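Local coordinates for protein Pcdhgb2 (Mus musculus, PDB 5SZR), which probably mediates calcium-dependent cell adhesion that may help establish specific neuronal connections in the brain, and is represented here by its extracellular cadherin domains 3 to 6, at residues D71-K76 against I100-D105; Y181-V186 against I201-S206; H45-Q50 against T79-A84; P3-D8 against V27-Q32. All blocks are in the same frame, centred on the assembly; numbering follows the deposited sequence.

Contact 1. Residues D71-K76 against I100-D105; sequences DFETAK and ILDEND. With CA (calcium ion), chain K; CA (calcium ion), chain J; CA (calcium ion), chain L.
The backbones of Lys-76 and Ile-100 are joined by a hydrogen bond, Ile-100 N to Lys-76 O at 2.9 Å. Phe-72 and Asp-102 carry the main side-chain packing. Asp-102 CB stands over the centre of the Phe-72 ring, 3.5 Å from the centroid, as a CH-pi contact. Lys-76 CG lies against the opposite face, toward the rim. Phe-72 CG is anti to its backbone nitrogen (chi1 178°), which turns the ring toward the end of strand 91-101. With an alanine in place of Phe-72, Asp-102 CB would probably lose the ring face it rests on, leaving a gap between the 71-76 loop and the start of the linker.

This is the calcium site between successive cadherin domains. Residues 71-73 are the Asp-X-Glu element, and residues 102-105 begin the linker. Glu-73 OE1 bridges two ions, at 2.4 Å from the calcium of chain J and 2.6 Å from that of chain K. Its OE2 also binds the chain K ion. Asp-105 spans the same pair, with OD1 bound to the chain K calcium and OD2 to the chain J calcium. Asp-102 OD1 and Glu-103 O add to the chain K shell, which Glu-16 and Asp-138 complete. Asp-71 OD1 binds the chain J ion and accepts from Glu-73 N, an Asx turn. Asn-104 OD1 reaches the third calcium, chain L, at 2.5 Å.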
# COMPACT_ATOMS: atom_id res chain seq x y z
N ASP A 71 56.51 10.22 9.87
CA ASP A 71 55.29 9.43 9.93
C ASP A 71 55.41 8.40 11.05
O ASP A 71 56.12 7.40 10.91
CB ASP A 71 55.00 8.74 8.60
CG ASP A 71 53.74 7.88 8.62
OD1 ASP A 71 52.89 8.08 9.51
OD2 ASP A 71 53.61 7.01 7.74
N PHE A 72 54.74 8.65 12.18
CA PHE A 72 54.80 7.75 13.33
C PHE A 72 54.33 6.35 12.97
O PHE A 72 54.83 5.37 13.53
CB PHE A 72 53.97 8.33 14.47
CG PHE A 72 53.92 7.45 15.69
CD1 PHE A 72 54.89 7.57 16.68
CD2 PHE A 72 52.89 6.54 15.87
CE1 PHE A 72 54.84 6.78 17.81
CE2 PHE A 72 52.84 5.74 17.00
CZ PHE A 72 53.82 5.86 17.97
N GLU A 73 53.38 6.24 12.04
CA GLU A 73 52.87 4.93 11.66
C GLU A 73 53.90 4.11 10.89
O GLU A 73 53.78 2.89 10.83
CB GLU A 73 51.58 5.09 10.84
CG GLU A 73 50.33 5.41 11.67
CD GLU A 73 50.43 6.71 12.47
OE1 GLU A 73 50.84 7.74 11.89
OE2 GLU A 73 50.10 6.70 13.67
N THR A 74 54.90 4.77 10.30
CA THR A 74 55.97 4.09 9.56
C THR A 74 57.22 3.86 10.41
O THR A 74 57.82 2.78 10.34
CB THR A 74 56.35 4.91 8.32
OG1 THR A 74 55.19 5.13 7.52
CG2 THR A 74 57.39 4.17 7.49
N ALA A 75 57.61 4.84 11.22
CA ALA A 75 58.78 4.68 12.08
C ALA A 75 58.56 5.49 13.35
O ALA A 75 58.30 6.69 13.28
CB ALA A 75 60.06 5.13 11.37
N LYS A 76 58.68 4.82 14.50
CA LYS A 76 58.50 5.48 15.78
C LYS A 76 59.79 6.05 16.36
O LYS A 76 59.73 6.84 17.31
CB LYS A 76 57.89 4.50 16.79
CG LYS A 76 56.53 3.98 16.40
CD LYS A 76 55.98 3.03 17.44
CE LYS A 76 54.75 2.31 16.94
NZ LYS A 76 54.42 1.14 17.81
N ILE A 100 59.82 9.69 18.05
CA ILE A 100 58.74 10.30 17.29
C ILE A 100 57.47 10.24 18.12
O ILE A 100 57.21 9.24 18.81
CB ILE A 100 58.56 9.60 15.93
CG1 ILE A 100 59.89 9.54 15.18
CG2 ILE A 100 57.50 10.32 15.09
CD1 ILE A 100 60.54 10.90 14.97
N LEU A 101 56.69 11.32 18.08
CA LEU A 101 55.45 11.41 18.82
C LEU A 101 54.26 11.20 17.89
O LEU A 101 54.24 11.73 16.77
CB LEU A 101 55.33 12.75 19.53
CG LEU A 101 56.35 12.94 20.66
CD1 LEU A 101 56.22 14.32 21.28
CD2 LEU A 101 56.18 11.86 21.71
N ASP A 102 53.28 10.43 18.35
CA ASP A 102 52.11 10.13 17.54
C ASP A 102 51.14 11.30 17.54
O ASP A 102 50.77 11.81 18.60
CB ASP A 102 51.41 8.88 18.08
CG ASP A 102 50.03 8.68 17.49
OD1 ASP A 102 49.87 8.84 16.26
OD2 ASP A 102 49.10 8.38 18.27
N GLU A 103 50.74 11.73 16.35
CA GLU A 103 49.68 12.70 16.16
C GLU A 103 48.47 12.02 15.55
O GLU A 103 48.57 10.97 14.90
CB GLU A 103 50.12 13.86 15.26
CG GLU A 103 51.35 14.62 15.76
CD GLU A 103 51.08 15.43 17.01
OE1 GLU A 103 51.94 15.44 17.91
OE2 GLU A 103 50.00 16.06 17.08
N ASN A 104 47.30 12.63 15.76
CA ASN A 104 46.04 12.12 15.23
C ASN A 104 45.93 12.55 13.77
O ASN A 104 45.36 13.60 13.45
CB ASN A 104 44.87 12.63 16.06
CG ASN A 104 43.56 11.96 15.71
OD1 ASN A 104 43.53 10.97 14.97
ND2 ASN A 104 42.47 12.49 16.25
N ASP A 105 46.49 11.74 12.87
CA ASP A 105 46.42 12.04 11.45
C ASP A 105 45.86 10.89 10.62
O ASP A 105 45.96 10.92 9.39
CB ASP A 105 47.80 12.45 10.91
CG ASP A 105 48.86 11.37 11.11
OD1 ASP A 105 48.64 10.45 11.92
OD2 ASP A 105 49.92 11.46 10.46
CA CA K . 49.57 9.08 13.66
CA CA J . 51.16 9.47 10.32
CA CA L . 42.85 8.60 14.53
O HOH W 1 49.68 8.29 8.33
O HOH W 2 51.94 10.94 8.70

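Contact 2. Residues Y181-V186 against I201-S206; sequences YNVTIV and ITLHIS. With NAG (2-acetamido-2-deoxy-beta-D-glucopyranose), chain D.
Tyr-181 to Val-183 pair with Ile-201 to Leu-203 in the beta hairpin of strands 180-189 and 196-206, the F and G strands of a cadherin domain. The strands are antiparallel, with axes 4.6 Å apart at closest approach. Tyr-181 with Leu-203 and Val-183 with Ile-201 are hydrogen-bonded pairs. Each makes two bonds, among them Leu-203 N to Tyr-181 O at 2.6 Å and Val-183 N to Ile-201 O at 2.7 Å.

Asn-182 and Thr-202 form the non-hydrogen-bonded pair between them. Their side chains lie side by side on the face that carries the glycan. Asn-182 ND2 is covalently bound to NAG C1, and Thr-184 completes the Asn-X-Thr sequon. Thr-202 OG1 is anti to its carbonyl carbon (chi1 -68°), which directs the hydroxyl at the Asn-182 amide. It donates to Asn-182 OD1 at 2.6 Å, almost in line with the carbonyl bond. This bond helps to fix the rotation of the amide that bears the sugar. A valine in place of Thr-202 would probably leave Asn-182 OD1 without this donor and the glycosylated amide less firmly set.

The other face is apolar and turns into the domain core. Tyr-181 CB meets Leu-203 CB at 3.7 Å, and Val-183 CG2 meets Leu-203 CD1. Ile-132 of strand 128-135 covers Ile-185 and Ile-201. Phe-155 meets the Tyr-181 ring edge-to-face. Ile-205 CD1 lies at the edge of the Tyr-181 ring, in its plane, 3.9 Å from CD2.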
# COMPACT_ATOMS: atom_id res chain seq x y z
N TYR A 181 15.36 1.96 3.98
CA TYR A 181 16.04 2.68 5.05
C TYR A 181 17.46 3.04 4.63
O TYR A 181 18.18 2.22 4.05
CB TYR A 181 16.12 1.84 6.33
CG TYR A 181 14.85 1.75 7.13
CD1 TYR A 181 14.38 2.84 7.85
CD2 TYR A 181 14.13 0.56 7.19
CE1 TYR A 181 13.22 2.75 8.59
CE2 TYR A 181 12.97 0.46 7.93
CZ TYR A 181 12.52 1.56 8.63
OH TYR A 181 11.37 1.46 9.37
N ASN A 182 17.88 4.26 4.96
CA ASN A 182 19.27 4.69 4.85
C ASN A 182 19.79 4.93 6.26
O ASN A 182 19.40 5.90 6.91
CB ASN A 182 19.41 5.93 3.97
CG ASN A 182 19.52 5.60 2.50
OD1 ASN A 182 19.95 4.51 2.13
ND2 ASN A 182 19.14 6.55 1.64
N VAL A 183 20.67 4.05 6.73
CA VAL A 183 21.18 4.08 8.09
C VAL A 183 22.64 4.53 8.04
O VAL A 183 23.49 3.86 7.45
CB VAL A 183 21.05 2.71 8.78
CG1 VAL A 183 21.47 2.80 10.23
CG2 VAL A 183 19.62 2.20 8.65
N THR A 184 22.92 5.68 8.67
CA THR A 184 24.25 6.26 8.70
C THR A 184 24.92 5.93 10.02
O THR A 184 24.44 6.33 11.09
CB THR A 184 24.19 7.78 8.50
OG1 THR A 184 23.79 8.07 7.16
CG2 THR A 184 25.54 8.41 8.78
N ILE A 185 26.04 5.22 9.96
CA ILE A 185 26.83 4.87 11.13
C ILE A 185 28.07 5.75 11.15
O ILE A 185 28.83 5.79 10.17
CB ILE A 185 27.21 3.38 11.14
CG1 ILE A 185 25.95 2.52 11.33
CG2 ILE A 185 28.25 3.09 12.22
CD1 ILE A 185 26.22 1.04 11.37
N VAL A 186 28.29 6.47 12.25
CA VAL A 186 29.38 7.42 12.38
C VAL A 186 30.38 6.88 13.40
O VAL A 186 29.99 6.40 14.47
CB VAL A 186 28.87 8.81 12.81
CG1 VAL A 186 30.04 9.78 12.95
CG2 VAL A 186 27.86 9.33 11.81
N ILE A 201 24.31 2.60 5.37
CA ILE A 201 23.80 1.27 5.07
C ILE A 201 22.37 1.42 4.56
O ILE A 201 21.51 1.97 5.26
CB ILE A 201 23.84 0.35 6.30
CG1 ILE A 201 25.24 0.32 6.91
CG2 ILE A 201 23.37 -1.05 5.94
CD1 ILE A 201 25.34 -0.54 8.14
N THR A 202 22.13 0.95 3.34
CA THR A 202 20.79 0.96 2.76
C THR A 202 20.09 -0.36 3.06
O THR A 202 20.65 -1.43 2.80
CB THR A 202 20.86 1.20 1.25
OG1 THR A 202 21.31 2.54 1.00
CG2 THR A 202 19.49 1.00 0.62
N LEU A 203 18.88 -0.27 3.60
CA LEU A 203 18.10 -1.44 3.97
C LEU A 203 16.86 -1.55 3.09
O LEU A 203 16.08 -0.59 2.99
CB LEU A 203 17.70 -1.39 5.44
CG LEU A 203 18.88 -1.41 6.41
CD1 LEU A 203 18.40 -1.46 7.85
CD2 LEU A 203 19.79 -2.58 6.08
N HIS A 204 16.69 -2.71 2.47
CA HIS A 204 15.49 -3.02 1.70
C HIS A 204 14.61 -3.93 2.55
O HIS A 204 15.05 -5.01 2.96
CB HIS A 204 15.86 -3.69 0.38
CG HIS A 204 16.48 -2.76 -0.62
ND1 HIS A 204 16.27 -1.40 -0.58
CD2 HIS A 204 17.29 -2.99 -1.67
CE1 HIS A 204 16.93 -0.83 -1.58
NE2 HIS A 204 17.56 -1.78 -2.25
N ILE A 205 13.39 -3.49 2.82
CA ILE A 205 12.45 -4.26 3.62
C ILE A 205 11.60 -5.10 2.68
O ILE A 205 10.88 -4.56 1.83
CB ILE A 205 11.56 -3.35 4.48
CG1 ILE A 205 12.42 -2.41 5.35
CG2 ILE A 205 10.63 -4.18 5.35
CD1 ILE A 205 13.25 -3.13 6.39
N SER A 206 11.69 -6.43 2.81
CA SER A 206 10.95 -7.33 1.95
C SER A 206 9.55 -7.60 2.51
O SER A 206 9.29 -7.44 3.70
CB SER A 206 11.71 -8.65 1.76
OG SER A 206 11.94 -9.28 3.00
C1 NAG D . 19.20 6.34 0.21
C2 NAG D . 17.88 6.68 -0.47
C3 NAG D . 17.97 6.36 -1.96
C4 NAG D . 19.14 7.12 -2.58
C5 NAG D . 20.43 6.78 -1.84
C6 NAG D . 21.62 7.57 -2.33
C7 NAG D . 15.77 6.58 0.79
C8 NAG D . 14.71 5.69 1.36
N2 NAG D . 16.77 5.97 0.14
O3 NAG D . 16.74 6.71 -2.60
O4 NAG D . 19.25 6.77 -3.96
O5 NAG D . 20.29 7.07 -0.44
O6 NAG D . 21.48 8.96 -2.04
O7 NAG D . 15.74 7.80 0.91

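Contact 3. Residues H45-Q50 against T79-A84; sequences HNVDEQ and TLNVEA. With EDO (1,2-ethanediol), chain B.
His-45 N donates to Asn-81 O at 3.1 Å. The amide of Asn-81 adds two weak bonds from the same nitrogen. Asn-81 ND2 reaches Asn-46 O at 3.1 Å and His-45 O at 3.4 Å. Asn-81 CG is anti to its carbonyl carbon (chi1 -54°), which brings the amide to the turn at residues 45 and 46, with ND2 on that side. The other end of the amide is held too, since Asn-81 OD1 is hydrogen-bonded to Ser-95 OG on the neighbouring strand 91-101. Further along, water 3 links the backbones, accepting from Asp-48 N and donating to Thr-79 O, both at 2.8 Å.

Asp-48 is the N-cap of the short helix that follows. Its OD2 accepts from Gln-50 N at 3.0 Å, from above the carboxylate plane.

Packing is modest. Val-47 CG1 rests against the strand backbone, 3.5 Å from Asn-81 N. The His-45 ring crosses Asn-81 obliquely, with ND1 4.1 Å from Asn-81 CB, and His-93 also meets the ring. The contact thus fastens the chain leaving strand 41-44 to strand 77-85 within the cadherin sheet. Backbone carbonyls supply most of the acceptors, and one asparagine side chain serves both the turn and Ser-95. His-45 ND1 is buried here with no polar partner, and its hydrogen-bonding capacity goes unused.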
# COMPACT_ATOMS: atom_id res chain seq x y z
N HIS A 45 77.38 7.28 10.59
CA HIS A 45 78.05 6.00 10.41
C HIS A 45 77.23 4.92 11.10
O HIS A 45 76.72 5.13 12.21
CB HIS A 45 79.49 6.04 10.94
CG HIS A 45 79.76 5.09 12.06
ND1 HIS A 45 79.64 5.45 13.39
CD2 HIS A 45 80.15 3.79 12.06
CE1 HIS A 45 79.94 4.41 14.16
NE2 HIS A 45 80.25 3.39 13.38
N ASN A 46 77.11 3.77 10.44
CA ASN A 46 76.34 2.63 10.95
C ASN A 46 74.91 3.04 11.31
O ASN A 46 74.39 2.72 12.38
CB ASN A 46 77.05 1.99 12.15
CG ASN A 46 76.45 0.64 12.52
OD1 ASN A 46 75.67 0.53 13.47
ND2 ASN A 46 76.83 -0.40 11.79
N VAL A 47 74.28 3.77 10.39
CA VAL A 47 72.89 4.17 10.56
C VAL A 47 72.03 3.41 9.57
O VAL A 47 72.51 2.89 8.55
CB VAL A 47 72.67 5.69 10.40
CG1 VAL A 47 73.50 6.46 11.43
CG2 VAL A 47 72.98 6.13 8.98
N ASP A 48 70.74 3.35 9.88
CA ASP A 48 69.78 2.74 8.97
C ASP A 48 69.67 3.57 7.70
O ASP A 48 69.94 4.78 7.69
CB ASP A 48 68.42 2.63 9.66
CG ASP A 48 67.40 1.90 8.81
OD1 ASP A 48 67.54 0.67 8.63
OD2 ASP A 48 66.46 2.57 8.33
N GLU A 49 69.27 2.91 6.61
CA GLU A 49 69.14 3.59 5.33
C GLU A 49 68.16 4.76 5.42
O GLU A 49 68.37 5.80 4.79
CB GLU A 49 68.69 2.60 4.26
CG GLU A 49 68.30 3.25 2.95
CD GLU A 49 67.79 2.24 1.93
OE1 GLU A 49 67.64 1.06 2.30
OE2 GLU A 49 67.54 2.64 0.78
N GLN A 50 67.10 4.60 6.20
CA GLN A 50 66.11 5.67 6.32
C GLN A 50 66.66 6.89 7.06
O GLN A 50 66.15 8.00 6.86
CB GLN A 50 64.85 5.15 7.01
CG GLN A 50 64.23 3.97 6.30
CD GLN A 50 64.13 4.19 4.80
OE1 GLN A 50 64.58 3.35 4.00
NE2 GLN A 50 63.54 5.31 4.40
N THR A 79 67.80 6.09 15.20
CA THR A 79 69.09 6.05 15.87
C THR A 79 70.14 6.68 14.96
O THR A 79 70.39 6.18 13.86
CB THR A 79 69.48 4.62 16.23
OG1 THR A 79 68.68 4.16 17.33
CG2 THR A 79 70.95 4.54 16.63
N LEU A 80 70.73 7.78 15.41
CA LEU A 80 71.70 8.54 14.63
C LEU A 80 73.06 8.45 15.31
O LEU A 80 73.22 8.87 16.46
CB LEU A 80 71.26 10.00 14.49
CG LEU A 80 70.20 10.36 13.44
CD1 LEU A 80 68.84 9.77 13.78
CD2 LEU A 80 70.11 11.88 13.28
N ASN A 81 74.04 7.90 14.60
CA ASN A 81 75.42 7.87 15.06
C ASN A 81 76.21 8.86 14.22
O ASN A 81 76.21 8.78 12.99
CB ASN A 81 76.00 6.46 14.93
CG ASN A 81 75.16 5.42 15.64
OD1 ASN A 81 74.78 5.59 16.80
ND2 ASN A 81 74.86 4.33 14.94
N VAL A 82 76.88 9.79 14.89
CA VAL A 82 77.66 10.84 14.23
C VAL A 82 79.13 10.65 14.57
O VAL A 82 79.49 10.37 15.72
CB VAL A 82 77.18 12.25 14.65
CG1 VAL A 82 78.09 13.32 14.07
CG2 VAL A 82 75.74 12.47 14.19
N GLU A 83 79.98 10.79 13.55
CA GLU A 83 81.42 10.66 13.69
C GLU A 83 82.06 12.01 13.43
O GLU A 83 81.84 12.61 12.37
CB GLU A 83 81.96 9.61 12.72
CG GLU A 83 83.46 9.40 12.82
CD GLU A 83 84.03 8.82 11.55
OE1 GLU A 83 83.47 9.08 10.46
OE2 GLU A 83 85.05 8.09 11.64
N ALA A 84 82.85 12.49 14.39
CA ALA A 84 83.57 13.75 14.27
C ALA A 84 85.04 13.48 13.98
O ALA A 84 85.69 12.75 14.73
CB ALA A 84 83.43 14.58 15.55
C1 EDO B . 70.72 -1.59 7.15
O1 EDO B . 69.89 -1.58 8.32
C2 EDO B . 70.10 -0.74 6.06
O2 EDO B . 70.03 0.62 6.50
O HOH W 3 70.29 3.74 12.59

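Contact 4. Residues P3-D8 against V27-Q32; sequences PMFSQD and VTATDQ
Met-4 and Thr-30 exchange two backbone hydrogen bonds, both weak. Thr-30 N reaches Met-4 O at 3.0 Å, and Met-4 N reaches Thr-30 O at 3.3 Å. Water 4 makes a further polar link, accepting from Ser-6 N and donating to Thr-28 O.

CA-H...O contacts run beside these bonds. Pro-3 CA approaches Thr-30 O at 3.1 Å, nearly straight at the hydrogen. Ala-29 CA lies 3.1 Å from Met-4 O. Each of the two carbonyl oxygens is therefore met by one N-H and one CA-H.

The apolar contacts centre on Phe-5 and Ala-29. Ala-29 CB stands over the middle of the Phe-5 ring, 4.2 Å from the centroid, in a CH-pi contact. Phe-5 CG is anti to its carbonyl carbon (chi1 -69°), and the ring extends toward Val-27. There Phe-5 CE1 meets Val-27 CB at 3.8 Å. Pro-3 CB touches Ala-29 CB at 3.7 Å. Cys-94 and Tyr-42 also pack on Phe-5. The hydroxyl of Tyr-42 is hydrogen-bonded to Ala-29 N as well.

Segment 3-8 leads into strand 9-15, and segment 27-32 follows strand 23-26. Their meeting is consistent with the A and B strand positions of a cadherin beta-sandwich, though the backbone bonds are too loose for regular strand pairing.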
# COMPACT_ATOMS: atom_id res chain seq x y z
N PRO A 3 89.04 15.33 19.19
CA PRO A 3 87.69 15.89 19.36
C PRO A 3 86.88 15.08 20.35
O PRO A 3 87.07 13.87 20.50
CB PRO A 3 87.10 15.82 17.95
CG PRO A 3 87.88 14.75 17.26
CD PRO A 3 89.26 14.81 17.83
N MET A 4 85.96 15.76 21.03
CA MET A 4 85.08 15.10 21.99
C MET A 4 83.74 15.80 22.05
O MET A 4 83.68 17.04 22.09
CB MET A 4 85.70 15.06 23.40
CG MET A 4 86.64 13.90 23.63
SD MET A 4 86.80 13.50 25.38
CE MET A 4 87.35 15.08 26.05
N PHE A 5 82.67 15.01 22.07
CA PHE A 5 81.33 15.54 22.26
C PHE A 5 81.05 15.75 23.75
O PHE A 5 81.66 15.13 24.62
CB PHE A 5 80.29 14.59 21.67
CG PHE A 5 80.32 14.52 20.17
CD1 PHE A 5 79.69 15.50 19.41
CD2 PHE A 5 80.97 13.49 19.52
CE1 PHE A 5 79.72 15.45 18.03
CE2 PHE A 5 80.99 13.43 18.14
CZ PHE A 5 80.37 14.41 17.39
N SER A 6 80.10 16.66 24.02
CA SER A 6 79.73 16.97 25.40
C SER A 6 79.23 15.73 26.14
O SER A 6 79.39 15.63 27.36
CB SER A 6 78.67 18.07 25.41
OG SER A 6 77.59 17.74 26.27
N GLN A 7 78.63 14.79 25.43
CA GLN A 7 78.15 13.55 26.01
C GLN A 7 78.09 12.52 24.89
O GLN A 7 78.22 12.84 23.71
CB GLN A 7 76.78 13.74 26.68
CG GLN A 7 75.65 14.00 25.69
CD GLN A 7 74.41 14.56 26.36
OE1 GLN A 7 74.41 15.70 26.83
NE2 GLN A 7 73.34 13.76 26.39
N ASP A 8 77.88 11.26 25.28
CA ASP A 8 77.86 10.20 24.27
C ASP A 8 76.49 10.08 23.60
O ASP A 8 76.42 9.89 22.38
CB ASP A 8 78.27 8.87 24.89
CG ASP A 8 79.72 8.87 25.33
OD1 ASP A 8 80.49 9.72 24.83
OD2 ASP A 8 80.10 8.01 26.16
N VAL A 27 75.16 18.92 17.23
CA VAL A 27 76.20 18.32 18.05
C VAL A 27 77.54 18.89 17.63
O VAL A 27 77.80 19.07 16.43
CB VAL A 27 76.19 16.78 17.94
CG1 VAL A 27 74.99 16.21 18.69
CG2 VAL A 27 76.16 16.34 16.48
N THR A 28 78.39 19.19 18.61
CA THR A 28 79.71 19.75 18.35
C THR A 28 80.75 19.02 19.18
O THR A 28 80.51 18.68 20.35
CB THR A 28 79.76 21.26 18.66
OG1 THR A 28 79.19 21.51 19.94
CG2 THR A 28 79.00 22.05 17.60
N ALA A 29 81.91 18.76 18.58
CA ALA A 29 83.07 18.21 19.25
C ALA A 29 84.14 19.28 19.40
O ALA A 29 84.14 20.29 18.69
CB ALA A 29 83.63 17.00 18.49
N THR A 30 85.06 19.06 20.34
CA THR A 30 86.03 20.07 20.74
C THR A 30 87.46 19.57 20.53
O THR A 30 87.83 18.51 21.05
CB THR A 30 85.84 20.46 22.20
OG1 THR A 30 84.51 20.95 22.40
CG2 THR A 30 86.84 21.54 22.60
N ASP A 31 88.27 20.37 19.82
CA ASP A 31 89.67 20.02 19.60
C ASP A 31 90.51 20.16 20.86
O ASP A 31 91.58 19.55 20.95
CB ASP A 31 90.26 20.89 18.49
N GLN A 32 90.07 20.97 21.83
CA GLN A 32 90.84 21.25 23.04
C GLN A 32 91.29 19.98 23.76
O GLN A 32 91.24 19.91 24.99
CB GLN A 32 90.03 22.12 24.00
O HOH W 4 78.84 17.66 22.09

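Contacts 3 and 4 lie in the first cadherin domain of the chain, contact 1 at its junction with the next, and contact 2 in that next domain. Contact 4 lies at the N-terminal end, about 31 Å from contact 1 between centres. Contact 3 is between them, with its centre about 17 Å from that of contact 4 and 21 Å from that of contact 1. Contacts 3 and 4 touch: Ala-84 CB packs on Phe-5 CZ at 3.6 Å and on Ala-29 CB at 3.8 Å. Contacts 1 and 3 share a sheet through the neighbouring strands 77-85 and 91-101. Contact 2 lies across the calcium-bound junction, about 36 Å from contact 1 between centres. Its Ile-205 side chain approaches Glu-121 of the following calcium site.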